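Local coordinates for diaminobutyrate-pyruvate transaminase and L-2,4-diaminobutyrate decarboxylase (Vibrio parahaemolyticus, PDB 2QMA), which probably decarboxylates L-2,4-diaminobutyrate with pyridoxal phosphate through this C-terminal domain, the full-length protein being also assigned a transaminase activity, at residues I182-S187 with F344-H349; N413-L418 with K488-A493; S170-L175 with A219-L224; L428-A431 with D437-E440. All coordinates share one frame; numbering follows the deposited sequence.

Interaction 1: residues I182-S187 with F344-H349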
loop_
_atom_site.group_PDB
_atom_site.type_symbol
_atom_site.label_atom_id
_atom_site.label_comp_id
_atom_site.label_asym_id
_atom_site.label_seq_id
_atom_site.Cartn_x
_atom_site.Cartn_y
_atom_site.Cartn_z
ATOM N N ILE A 182 -13.163 -18.671 13.441
ATOM C CA ILE A 182 -13.176 -19.791 14.373
ATOM C C ILE A 182 -13.875 -19.374 15.674
ATOM O O ILE A 182 -14.604 -20.203 16.219
ATOM C CB ILE A 182 -11.770 -20.341 14.712
ATOM C CG1 ILE A 182 -11.887 -21.724 15.421
ATOM C CG2 ILE A 182 -10.967 -19.380 15.582
ATOM C CD1 ILE A 182 -12.586 -22.814 14.594
ATOM N N ALA A 183 -13.636 -18.134 16.166
ATOM C CA ALA A 183 -14.372 -17.657 17.363
ATOM C C ALA A 183 -15.869 -17.609 17.097
ATOM O O ALA A 183 -16.704 -17.905 17.997
ATOM C CB ALA A 183 -13.868 -16.284 17.880
ATOM N N ASP A 184 -16.246 -17.228 15.879
ATOM C CA ASP A 184 -17.686 -17.194 15.538
ATOM C C ASP A 184 -18.242 -18.624 15.521
ATOM O O ASP A 184 -19.338 -18.906 16.022
ATOM C CB ASP A 184 -17.898 -16.555 14.168
ATOM C CG ASP A 184 -19.367 -16.539 13.765
ATOM O OD1 ASP A 184 -20.148 -15.994 14.540
ATOM O OD2 ASP A 184 -19.723 -17.118 12.722
ATOM N N LYS A 185 -17.482 -19.535 14.942
ATOM C CA LYS A 185 -17.931 -20.941 14.854
ATOM C C LYS A 185 -18.010 -21.605 16.248
ATOM O O LYS A 185 -19.037 -22.199 16.584
ATOM C CB LYS A 185 -17.024 -21.723 13.893
ATOM C CG LYS A 185 -17.310 -23.210 13.778
ATOM C CD LYS A 185 -16.023 -23.921 13.288
ATOM C CE LYS A 185 -16.023 -24.130 11.789
ATOM N NZ LYS A 185 -17.302 -24.682 11.234
ATOM N N LEU A 186 -16.959 -21.485 17.061
ATOM C CA LEU A 186 -16.940 -22.178 18.377
ATOM C C LEU A 186 -17.935 -21.637 19.436
ATOM O O LEU A 186 -18.540 -22.422 20.191
ATOM C CB LEU A 186 -15.495 -22.288 18.941
ATOM C CG LEU A 186 -14.481 -23.053 18.065
ATOM C CD1 LEU A 186 -13.074 -23.137 18.699
ATOM C CD2 LEU A 186 -14.950 -24.457 17.641
ATOM N N SER A 187 -18.106 -20.314 19.509
ATOM C CA SER A 187 -18.878 -19.716 20.590
ATOM C C SER A 187 -19.695 -18.496 20.149
ATOM O O SER A 187 -20.164 -17.699 20.989
ATOM C CB SER A 187 -17.940 -19.364 21.758
ATOM O OG SER A 187 -16.904 -18.478 21.333
ATOM N N PHE A 344 -16.138 -12.128 4.525
ATOM C CA PHE A 344 -15.784 -10.702 4.585
ATOM C C PHE A 344 -16.625 -9.926 5.633
ATOM O O PHE A 344 -16.236 -8.827 6.009
ATOM C CB PHE A 344 -15.893 -10.023 3.187
ATOM C CG PHE A 344 -14.746 -10.322 2.264
ATOM C CD1 PHE A 344 -13.443 -10.343 2.749
ATOM C CD2 PHE A 344 -14.951 -10.518 0.895
ATOM C CE1 PHE A 344 -12.363 -10.588 1.917
ATOM C CE2 PHE A 344 -13.870 -10.769 0.045
ATOM C CZ PHE A 344 -12.576 -10.809 0.544
ATOM N N LYS A 345 -17.738 -10.509 6.092
ATOM C CA LYS A 345 -18.630 -9.904 7.092
ATOM C C LYS A 345 -17.877 -9.552 8.369
ATOM O O LYS A 345 -18.256 -8.613 9.047
ATOM C CB LYS A 345 -19.836 -10.811 7.426
ATOM C CG LYS A 345 -19.511 -11.940 8.407
ATOM C CD LYS A 345 -20.544 -13.034 8.449
ATOM C CE LYS A 345 -20.000 -14.248 9.219
ATOM N NZ LYS A 345 -21.089 -15.175 9.657
ATOM N N PHE A 346 -16.824 -10.318 8.683
ATOM C CA PHE A 346 -15.967 -10.050 9.854
ATOM C C PHE A 346 -15.207 -8.721 9.789
ATOM O O PHE A 346 -14.868 -8.159 10.832
ATOM C CB PHE A 346 -15.010 -11.232 10.120
ATOM C CG PHE A 346 -15.728 -12.546 10.370
ATOM C CD1 PHE A 346 -16.676 -12.656 11.393
ATOM C CD2 PHE A 346 -15.458 -13.660 9.577
ATOM C CE1 PHE A 346 -17.348 -13.867 11.645
ATOM C CE2 PHE A 346 -16.105 -14.868 9.808
ATOM C CZ PHE A 346 -17.059 -14.980 10.847
ATOM N N LEU A 347 -14.984 -8.220 8.576
ATOM C CA LEU A 347 -14.220 -6.989 8.317
ATOM C C LEU A 347 -15.042 -5.728 8.385
ATOM O O LEU A 347 -14.500 -4.626 8.294
ATOM C CB LEU A 347 -13.622 -7.027 6.906
ATOM C CG LEU A 347 -12.470 -7.950 6.580
ATOM C CD1 LEU A 347 -12.446 -8.157 5.077
ATOM C CD2 LEU A 347 -11.131 -7.406 7.064
ATOM N N LEU A 348 -16.346 -5.890 8.543
ATOM C CA LEU A 348 -17.296 -4.866 8.173
ATOM C C LEU A 348 -17.930 -4.223 9.408
ATOM O O LEU A 348 -18.663 -4.896 10.179
ATOM C CB LEU A 348 -18.311 -5.517 7.231
ATOM C CG LEU A 348 -19.780 -5.194 7.056
ATOM C CD1 LEU A 348 -19.996 -3.732 6.640
ATOM C CD2 LEU A 348 -20.323 -6.190 6.015
ATOM N N HIS A 349 -17.627 -2.932 9.609
ATOM C CA HIS A 349 -18.038 -2.213 10.837
ATOM C C HIS A 349 -19.105 -1.131 10.587
ATOM O O HIS A 349 -19.809 -1.170 9.554
ATOM C CB HIS A 349 -16.808 -1.636 11.576
ATOM C CG HIS A 349 -17.138 -0.654 12.669
ATOM N ND1 HIS A 349 -18.364 -0.614 13.308
ATOM C CD2 HIS A 349 -16.382 0.311 13.256
ATOM C CE1 HIS A 349 -18.354 0.341 14.225
ATOM N NE2 HIS A 349 -17.161 0.917 14.214
HETATM O O HOH W 1 -22.228 -15.404 12.457
#
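Asp184 of helix 167-187 leans across to Phe346 and Lys345, two residues of the 3-10 segment that follows strand 334-338. Its side chain can be followed outward atom by atom. Asp184 CB is the first to touch, lying 3.7 Å from Phe346 CE1, with the ring approached obliquely. Asp184 CG comes next and sits at the ring's edge in its plane, 4.0 Å from CE1 of Phe346; the carboxylate is turned 63° from the ring. This placement follows from a first torsion that holds CG opposite the backbone N (chi1 178°) and turns the carboxylate toward Phe346 and Lys345. Asp184 OD2 forms a long salt bridge with Lys345 NZ at 3.9 Å, and Asp184 OD1 accepts from a water 3.0 Å away. The same water accepts from Lys345 NZ, also at 3.0 Å, and so bridges the two charges. A lysine suits this place because its extended chain can cross above the phenylalanine before reaching the acid: Lys345 CG stands 4.1 Å above the centre of the Phe346 ring. Long and water-mediated, the ion pair is a surface contact that probably contributes modest electrostatic attraction. The phenylalanine also packs on Asp180 and Trp181, so the 3-10 segment lies along the last turns of helix 167-187, whose Ile182 and Leu186 pack on strand 258-265 of the large sheet.

Interaction 2: residues N413-L418 with K488-A493; sequences NDQFEL and KINMLA
Asn490 OD1 is gripped twice: Gln415 NE2 donates to it over 2.7 Å, and a water donates from 2.8 Å. The hydrogen bond between the two amides is bent, with an N-H...O angle of 146°, and its donor is tilted from the carbonyl plane of Asn490. The two amides stand nearly perpendicular, 83° apart. The glutamine chain bends at its second torsion (chi2 -66°), which brings NE2 to Asn490 OD1. The water also donates to Gln415 O at 2.9 Å, so Gln415 is tied to that oxygen by its side chain directly and by its backbone carbonyl through the water. Glutamine and asparagine suit this partly exposed spot, since uncharged amides can bond to each other without bringing net charge.

Beneath the polar layer lies Phe416, buried, its ring edge turned to helix 479-495. Ile489 CG2 meets that edge 3.7 Å from CE1 of Phe416, and Asn490 CB packs 4.0 Å from Phe416 CZ. A branched isoleucine fits here, its side chain also touching Leu445 and Leu457. Just before the strand the chain makes a type I beta turn from Asn413 to Phe416; Asn413 OD1 accepts from Gln415 N at 2.8 Å, an Asx turn. The whole is an alpha/beta packing contact, with the edge strand of the small antiparallel sheet set against the C-terminal helix, as in the small domain of fold-type I pyridoxal-phosphate enzymes.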
loop_
_atom_site.group_PDB
_atom_site.type_symbol
_atom_site.label_atom_id
_atom_site.label_comp_id
_atom_site.label_asym_id
_atom_site.label_seq_id
_atom_site.Cartn_x
_atom_site.Cartn_y
_atom_site.Cartn_z
ATOM N N ASN A 413 29.512 -28.423 -13.704
ATOM C CA ASN A 413 30.585 -27.456 -13.532
ATOM C C ASN A 413 31.270 -27.690 -12.195
ATOM O O ASN A 413 30.669 -27.479 -11.126
ATOM C CB ASN A 413 30.032 -26.026 -13.635
ATOM C CG ASN A 413 31.115 -24.977 -13.600
ATOM O OD1 ASN A 413 31.952 -24.950 -12.704
ATOM N ND2 ASN A 413 31.094 -24.093 -14.576
ATOM N N ASP A 414 32.524 -28.137 -12.283
ATOM C CA ASP A 414 33.353 -28.502 -11.125
ATOM C C ASP A 414 33.637 -27.323 -10.182
ATOM O O ASP A 414 34.067 -27.544 -9.042
ATOM C CB ASP A 414 34.722 -29.130 -11.528
ATOM C CG ASP A 414 34.760 -29.743 -12.966
ATOM O OD1 ASP A 414 33.795 -29.637 -13.775
ATOM O OD2 ASP A 414 35.816 -30.345 -13.287
ATOM N N GLN A 415 33.417 -26.088 -10.658
ATOM C CA GLN A 415 33.655 -24.878 -9.861
ATOM C C GLN A 415 32.517 -24.542 -8.878
ATOM O O GLN A 415 32.667 -23.664 -8.022
ATOM C CB GLN A 415 33.938 -23.668 -10.772
ATOM C CG GLN A 415 35.192 -23.767 -11.632
ATOM C CD GLN A 415 36.456 -23.764 -10.787
ATOM O OE1 GLN A 415 36.964 -24.822 -10.417
ATOM N NE2 GLN A 415 36.939 -22.577 -10.437
ATOM N N PHE A 416 31.399 -25.267 -8.992
ATOM C CA PHE A 416 30.211 -25.041 -8.168
ATOM C C PHE A 416 29.670 -26.366 -7.661
ATOM O O PHE A 416 30.047 -27.424 -8.159
ATOM C CB PHE A 416 29.122 -24.284 -8.949
ATOM C CG PHE A 416 29.571 -22.921 -9.422
ATOM C CD1 PHE A 416 29.508 -21.834 -8.564
ATOM C CD2 PHE A 416 30.104 -22.748 -10.703
ATOM C CE1 PHE A 416 29.955 -20.563 -8.961
ATOM C CE2 PHE A 416 30.558 -21.489 -11.128
ATOM C CZ PHE A 416 30.490 -20.393 -10.258
ATOM N N GLU A 417 28.800 -26.287 -6.668
ATOM C CA GLU A 417 28.074 -27.439 -6.179
ATOM C C GLU A 417 26.585 -27.093 -6.104
ATOM O O GLU A 417 26.187 -26.140 -5.438
ATOM C CB GLU A 417 28.610 -27.867 -4.821
ATOM C CG GLU A 417 27.732 -28.902 -4.118
ATOM C CD GLU A 417 28.236 -29.287 -2.727
ATOM O OE1 GLU A 417 28.900 -28.460 -2.050
ATOM O OE2 GLU A 417 27.918 -30.426 -2.303
ATOM N N LEU A 418 25.770 -27.873 -6.806
ATOM C CA LEU A 418 24.348 -27.703 -6.759
ATOM C C LEU A 418 23.840 -28.192 -5.383
ATOM O O LEU A 418 24.169 -29.316 -4.965
ATOM C CB LEU A 418 23.681 -28.450 -7.930
ATOM C CG LEU A 418 22.148 -28.398 -7.997
ATOM C CD1 LEU A 418 21.693 -27.014 -8.425
ATOM C CD2 LEU A 418 21.590 -29.448 -8.926
ATOM N N LYS A 488 31.318 -14.912 -14.040
ATOM C CA LYS A 488 31.499 -13.712 -13.206
ATOM C C LYS A 488 31.656 -14.105 -11.760
ATOM O O LYS A 488 32.507 -13.557 -11.064
ATOM C CB LYS A 488 30.257 -12.806 -13.289
ATOM C CG LYS A 488 30.078 -12.094 -14.595
ATOM C CD LYS A 488 28.832 -11.224 -14.529
ATOM C CE LYS A 488 28.066 -11.258 -15.829
ATOM N NZ LYS A 488 28.603 -10.375 -16.867
ATOM N N ILE A 489 30.811 -15.034 -11.307
ATOM C CA ILE A 489 30.885 -15.527 -9.940
ATOM C C ILE A 489 32.172 -16.306 -9.655
ATOM O O ILE A 489 32.792 -16.147 -8.596
ATOM C CB ILE A 489 29.641 -16.360 -9.542
ATOM C CG1 ILE A 489 28.382 -15.481 -9.584
ATOM C CG2 ILE A 489 29.839 -16.975 -8.139
ATOM C CD1 ILE A 489 27.086 -16.275 -9.628
ATOM N N ASN A 490 32.554 -17.171 -10.586
ATOM C CA ASN A 490 33.808 -17.902 -10.445
ATOM C C ASN A 490 35.008 -16.971 -10.341
ATOM O O ASN A 490 35.854 -17.128 -9.479
ATOM C CB ASN A 490 33.998 -18.908 -11.581
ATOM C CG ASN A 490 35.235 -19.740 -11.389
ATOM O OD1 ASN A 490 35.399 -20.385 -10.347
ATOM N ND2 ASN A 490 36.143 -19.677 -12.347
HETATM N N MSE A 491 35.066 -15.975 -11.204
HETATM C CA MSE A 491 36.186 -15.029 -11.153
HETATM C C MSE A 491 36.266 -14.310 -9.804
HETATM O O MSE A 491 37.352 -14.157 -9.263
HETATM C CB MSE A 491 36.142 -14.078 -12.334
HETATM C CG MSE A 491 36.177 -14.823 -13.673
HETATM SE SE MSE A 491 37.690 -16.107 -13.863
HETATM C CE MSE A 491 39.050 -14.977 -13.324
ATOM N N LEU A 492 35.119 -13.940 -9.226
ATOM C CA LEU A 492 35.113 -13.375 -7.874
ATOM C C LEU A 492 35.671 -14.380 -6.860
ATOM O O LEU A 492 36.524 -14.037 -6.032
ATOM C CB LEU A 492 33.681 -12.972 -7.460
ATOM C CG LEU A 492 33.170 -11.636 -7.970
ATOM C CD1 LEU A 492 31.745 -11.428 -7.493
ATOM C CD2 LEU A 492 34.048 -10.453 -7.482
ATOM N N ALA A 493 35.188 -15.614 -6.946
ATOM C CA ALA A 493 35.627 -16.717 -6.086
ATOM C C ALA A 493 37.135 -16.969 -6.160
ATOM O O ALA A 493 37.773 -17.198 -5.135
ATOM C CB ALA A 493 34.872 -17.974 -6.420
HETATM O O HOH W 2 33.925 -21.069 -8.126
#

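Interaction 3: residues S170-L175 with A219-L224; sequences SNQMGL and ASWMGL
Gln172 and Leu175, one helical turn apart on helix 167-187, receive Trp221, at the end of helix 214-221, and Met222, which follows it, a contact between one helix and the C-terminal end of another in the large cofactor-binding domain of the fold-type I enzymes. The buried part is made by Met222, a selenomethionine here, against a leucine side chain and the helix backbone. Met222 places its terminal CE 3.6 Å from Leu175 CB, and the same methyl lies 3.7 Å from the carbonyl oxygen of Gln172. Its chain starts from a first torsion that sets CG between the backbone N and the carbonyl carbon (chi1 78°), then bends at the last one (chi3 55°), which turns the methyl in against the helix. A long, flexible, unbranched side chain suits reaching in to the helix backbone. Met222 SE also passes 3.7 Å from Leu175 O.

The other part is less buried, at the boundary with the second subunit. Here Gln172 crosses Trp221 at about a right angle, its amide inclined 51° to the indole; Gln172 also packs on Gln172 of the second subunit, and Trp221 on Met176 of that subunit. Glutamine offers a long aliphatic stem for the aromatic and a polar head for the interface. The helix carrying Trp221 ends in a Schellman motif at Gly223, whose positive phi suits a residue without a side chain. Gln172 OE1 is equally near two ring carbons of Trp221, CE3 and CZ3, at 3.5 Å.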
loop_
_atom_site.group_PDB
_atom_site.type_symbol
_atom_site.label_atom_id
_atom_site.label_comp_id
_atom_site.label_asym_id
_atom_site.label_seq_id
_atom_site.Cartn_x
_atom_site.Cartn_y
_atom_site.Cartn_z
ATOM N N SER A 170 -2.001 -9.546 2.503
ATOM C CA SER A 170 -2.937 -10.594 2.148
ATOM C C SER A 170 -2.859 -11.745 3.151
ATOM O O SER A 170 -3.901 -12.188 3.629
ATOM C CB SER A 170 -2.747 -11.092 0.714
ATOM O OG SER A 170 -3.056 -10.054 -0.232
ATOM N N ASN A 171 -1.644 -12.199 3.481
ATOM C CA ASN A 171 -1.471 -13.210 4.543
ATOM C C ASN A 171 -2.122 -12.851 5.867
ATOM O O ASN A 171 -2.858 -13.637 6.424
ATOM C CB ASN A 171 -0.003 -13.566 4.753
ATOM C CG ASN A 171 0.516 -14.497 3.696
ATOM O OD1 ASN A 171 -0.246 -15.052 2.885
ATOM N ND2 ASN A 171 1.835 -14.701 3.695
ATOM N N GLN A 172 -1.880 -11.622 6.317
ATOM C CA GLN A 172 -2.392 -11.142 7.569
ATOM C C GLN A 172 -3.928 -11.124 7.505
ATOM O O GLN A 172 -4.579 -11.567 8.429
ATOM C CB GLN A 172 -1.769 -9.756 7.862
ATOM C CG GLN A 172 -2.568 -8.844 8.808
ATOM C CD GLN A 172 -2.010 -7.446 8.795
ATOM O OE1 GLN A 172 -1.139 -7.125 7.973
ATOM N NE2 GLN A 172 -2.519 -6.586 9.691
HETATM N N MSE A 173 -4.482 -10.690 6.383
HETATM C CA MSE A 173 -5.929 -10.607 6.273
HETATM C C MSE A 173 -6.576 -11.988 6.209
HETATM O O MSE A 173 -7.548 -12.216 6.881
HETATM C CB MSE A 173 -6.328 -9.761 5.088
HETATM C CG MSE A 173 -6.349 -8.298 5.437
HETATM SE SE MSE A 173 -6.814 -7.288 3.923
HETATM C CE MSE A 173 -8.111 -8.469 3.038
ATOM N N GLY A 174 -6.008 -12.908 5.420
ATOM C CA GLY A 174 -6.530 -14.287 5.338
ATOM C C GLY A 174 -6.567 -14.911 6.735
ATOM O O GLY A 174 -7.575 -15.498 7.142
ATOM N N LEU A 175 -5.480 -14.777 7.480
ATOM C CA LEU A 175 -5.403 -15.376 8.807
ATOM C C LEU A 175 -6.226 -14.642 9.858
ATOM O O LEU A 175 -6.734 -15.272 10.791
ATOM C CB LEU A 175 -3.943 -15.504 9.254
ATOM C CG LEU A 175 -3.122 -16.495 8.410
ATOM C CD1 LEU A 175 -1.637 -16.342 8.720
ATOM C CD2 LEU A 175 -3.535 -17.936 8.624
ATOM N N ALA A 219 0.523 -13.594 13.146
ATOM C CA ALA A 219 0.027 -14.010 14.456
ATOM C C ALA A 219 0.312 -12.962 15.542
ATOM O O ALA A 219 -0.543 -12.688 16.402
ATOM C CB ALA A 219 0.584 -15.415 14.846
ATOM N N SER A 220 1.517 -12.396 15.529
ATOM C CA SER A 220 1.905 -11.336 16.478
ATOM C C SER A 220 1.008 -10.079 16.307
ATOM O O SER A 220 0.541 -9.486 17.265
ATOM C CB SER A 220 3.374 -10.990 16.270
ATOM O OG SER A 220 4.142 -12.138 16.609
ATOM N N TRP A 221 0.760 -9.699 15.060
ATOM C CA TRP A 221 -0.043 -8.520 14.831
ATOM C C TRP A 221 -1.475 -8.688 15.346
ATOM O O TRP A 221 -2.006 -7.772 15.988
ATOM C CB TRP A 221 -0.030 -8.137 13.345
ATOM C CG TRP A 221 1.352 -7.725 12.828
ATOM C CD1 TRP A 221 2.387 -7.160 13.543
ATOM C CD2 TRP A 221 1.820 -7.828 11.470
ATOM N NE1 TRP A 221 3.467 -6.901 12.706
ATOM C CE2 TRP A 221 3.144 -7.308 11.435
ATOM C CE3 TRP A 221 1.247 -8.327 10.272
ATOM C CZ2 TRP A 221 3.907 -7.273 10.246
ATOM C CZ3 TRP A 221 2.005 -8.292 9.095
ATOM C CH2 TRP A 221 3.323 -7.767 9.096
HETATM N N MSE A 222 -2.071 -9.850 15.101
HETATM C CA MSE A 222 -3.488 -10.043 15.408
HETATM C C MSE A 222 -3.748 -10.487 16.856
HETATM O O MSE A 222 -4.903 -10.759 17.216
HETATM C CB MSE A 222 -4.112 -10.997 14.379
HETATM C CG MSE A 222 -3.781 -12.427 14.627
HETATM SE SE MSE A 222 -4.420 -13.641 13.230
HETATM C CE MSE A 222 -3.635 -12.874 11.746
ATOM N N GLY A 223 -2.696 -10.539 17.689
ATOM C CA GLY A 223 -2.867 -10.725 19.131
ATOM C C GLY A 223 -2.624 -12.163 19.635
ATOM O O GLY A 223 -2.782 -12.412 20.824
ATOM N N LEU A 224 -2.237 -13.091 18.756
ATOM C CA LEU A 224 -2.064 -14.488 19.152
ATOM C C LEU A 224 -0.639 -14.807 19.557
ATOM O O LEU A 224 -0.420 -15.733 20.367
ATOM C CB LEU A 224 -2.506 -15.456 18.036
ATOM C CG LEU A 224 -3.982 -15.247 17.597
ATOM C CD1 LEU A 224 -4.324 -16.157 16.365
ATOM C CD2 LEU A 224 -4.912 -15.498 18.769
#

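Interaction 4: residues L428-A431 with D437-E440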
loop_
_atom_site.group_PDB
_atom_site.type_symbol
_atom_site.label_atom_id
_atom_site.label_comp_id
_atom_site.label_asym_id
_atom_site.label_seq_id
_atom_site.Cartn_x
_atom_site.Cartn_y
_atom_site.Cartn_z
ATOM N N LEU A 428 19.630 -23.196 -6.062
ATOM C CA LEU A 428 20.404 -23.128 -4.837
ATOM C C LEU A 428 21.720 -23.872 -5.022
ATOM O O LEU A 428 21.748 -25.060 -5.371
ATOM C CB LEU A 428 19.593 -23.691 -3.645
ATOM C CG LEU A 428 18.269 -22.985 -3.308
ATOM C CD1 LEU A 428 17.458 -23.701 -2.226
ATOM C CD2 LEU A 428 18.460 -21.496 -2.903
ATOM N N PHE A 429 22.820 -23.147 -4.819
ATOM C CA PHE A 429 24.141 -23.662 -5.144
ATOM C C PHE A 429 25.197 -22.858 -4.427
ATOM O O PHE A 429 24.893 -21.909 -3.744
ATOM C CB PHE A 429 24.358 -23.574 -6.659
ATOM C CG PHE A 429 24.574 -22.166 -7.161
ATOM C CD1 PHE A 429 25.866 -21.717 -7.490
ATOM C CD2 PHE A 429 23.505 -21.293 -7.313
ATOM C CE1 PHE A 429 26.086 -20.415 -7.966
ATOM C CE2 PHE A 429 23.703 -19.990 -7.804
ATOM C CZ PHE A 429 25.002 -19.555 -8.122
ATOM N N ARG A 430 26.449 -23.247 -4.581
ATOM C CA ARG A 430 27.515 -22.520 -3.929
ATOM C C ARG A 430 28.756 -22.682 -4.763
ATOM O O ARG A 430 28.838 -23.630 -5.546
ATOM C CB ARG A 430 27.732 -23.038 -2.504
ATOM C CG ARG A 430 28.205 -24.471 -2.400
ATOM C CD ARG A 430 28.565 -24.735 -0.965
ATOM N NE ARG A 430 28.876 -26.129 -0.687
ATOM C CZ ARG A 430 29.072 -26.605 0.542
ATOM N NH1 ARG A 430 28.992 -25.794 1.595
ATOM N NH2 ARG A 430 29.338 -27.892 0.724
ATOM N N ALA A 431 29.673 -21.712 -4.666
ATOM C CA ALA A 431 31.030 -21.892 -5.175
ATOM C C ALA A 431 31.744 -22.947 -4.333
ATOM O O ALA A 431 31.592 -22.988 -3.111
ATOM C CB ALA A 431 31.798 -20.577 -5.143
ATOM N N ASP A 437 37.325 -22.340 3.250
ATOM C CA ASP A 437 36.066 -22.358 3.995
ATOM C C ASP A 437 34.982 -21.878 3.014
ATOM O O ASP A 437 35.047 -20.759 2.504
ATOM C CB ASP A 437 36.163 -21.469 5.239
ATOM C CG ASP A 437 34.928 -21.568 6.147
ATOM O OD1 ASP A 437 33.782 -21.665 5.658
ATOM O OD2 ASP A 437 35.102 -21.526 7.384
ATOM N N LEU A 438 34.024 -22.748 2.710
ATOM C CA LEU A 438 32.976 -22.430 1.741
ATOM C C LEU A 438 31.927 -21.487 2.299
ATOM O O LEU A 438 31.455 -20.604 1.589
ATOM C CB LEU A 438 32.325 -23.703 1.188
ATOM C CG LEU A 438 33.312 -24.748 0.644
ATOM C CD1 LEU A 438 32.556 -25.997 0.237
ATOM C CD2 LEU A 438 34.192 -24.201 -0.500
ATOM N N ASP A 439 31.549 -21.672 3.564
ATOM C CA ASP A 439 30.599 -20.753 4.194
ATOM C C ASP A 439 31.153 -19.331 4.123
ATOM O O ASP A 439 30.431 -18.377 3.804
ATOM C CB ASP A 439 30.277 -21.164 5.648
ATOM C CG ASP A 439 29.309 -22.354 5.727
ATOM O OD1 ASP A 439 28.671 -22.696 4.704
ATOM O OD2 ASP A 439 29.167 -22.960 6.817
ATOM N N GLU A 440 32.451 -19.213 4.379
ATOM C CA GLU A 440 33.122 -17.925 4.386
ATOM C C GLU A 440 33.222 -17.371 2.974
ATOM O O GLU A 440 32.952 -16.189 2.758
ATOM C CB GLU A 440 34.513 -18.054 5.021
ATOM C CG GLU A 440 35.268 -16.741 5.122
ATOM C CD GLU A 440 36.777 -16.921 5.151
ATOM O OE1 GLU A 440 37.259 -17.966 5.647
ATOM O OE2 GLU A 440 37.481 -16.015 4.658
HETATM O O HOH W 3 28.964 -22.812 1.701
#
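Leu438 packs against Arg430 and Ala431, joining the first turn of helix 438-452 to the end of strand 426-431, with a short connection between them. The van der Waals part is carried by the two leucine methyls. Leu438 CD1 lies over the centre of one face of the Arg430 guanidinium, 3.6 Å above its plane and 3.5 Å from CZ of Arg430, and the two side chains cross at about a right angle. Leu438 CD2 reaches the other residue, standing 3.9 Å from Ala431 O. Leucine suits the place because its fork serves both partners. Arginine suits the opposite one because its flat end can accept a methyl on a face while its N-H groups bond around the edge. Its chain leaves the strand with CG between the backbone N and the carbonyl carbon (chi1 64°) and then runs extended to NE.

The charged and polar contacts lie around that edge. Arg430 NE forms a salt bridge with Glu417 of the neighbouring strand. On the helix side, Asp439 OD1 stays 4.4 Å from Arg430 NH1, beyond a salt bridge. A water fills the gap in the guanidinium plane, accepting from Arg430 NH1 at 3.0 Å and donating to Asp439 OD1; that oxygen also accepts from Thr466 N.

Capping is the third kind. Asp437, the N-cap residue, uses OD1 to accept from Glu440 N at 3.1 Å, from above the carboxylate plane. The chemistry implies a guanidinium whose rotation is probably fixed by bonds at its edge, with a methyl on one face, its charge probably balanced chiefly by Glu417 and only indirectly by Asp439.

How the interactions relate
The four contacts form two groups on the two lobes of the chain. Interactions 1 and 3 share helix 167-187 of the large domain; their centres are about 14 Å apart and their nearest atoms about 5 Å, so they do not touch. Interactions 2 and 4 belong to the small domain and do meet, with centres about 9 Å apart: strands 416-418 and 426-431 are neighbours in one sheet, joined by the salt bridge from Glu417 OE1 to Arg430 NE, 2.7 Å. Between the groups, centres lie from about 36 Å (interactions 3 and 4) to about 54 Å (interactions 1 and 2) apart. All four lie away from Lys325, the predicted pyridoxal phosphate lysine, which carries no cofactor here.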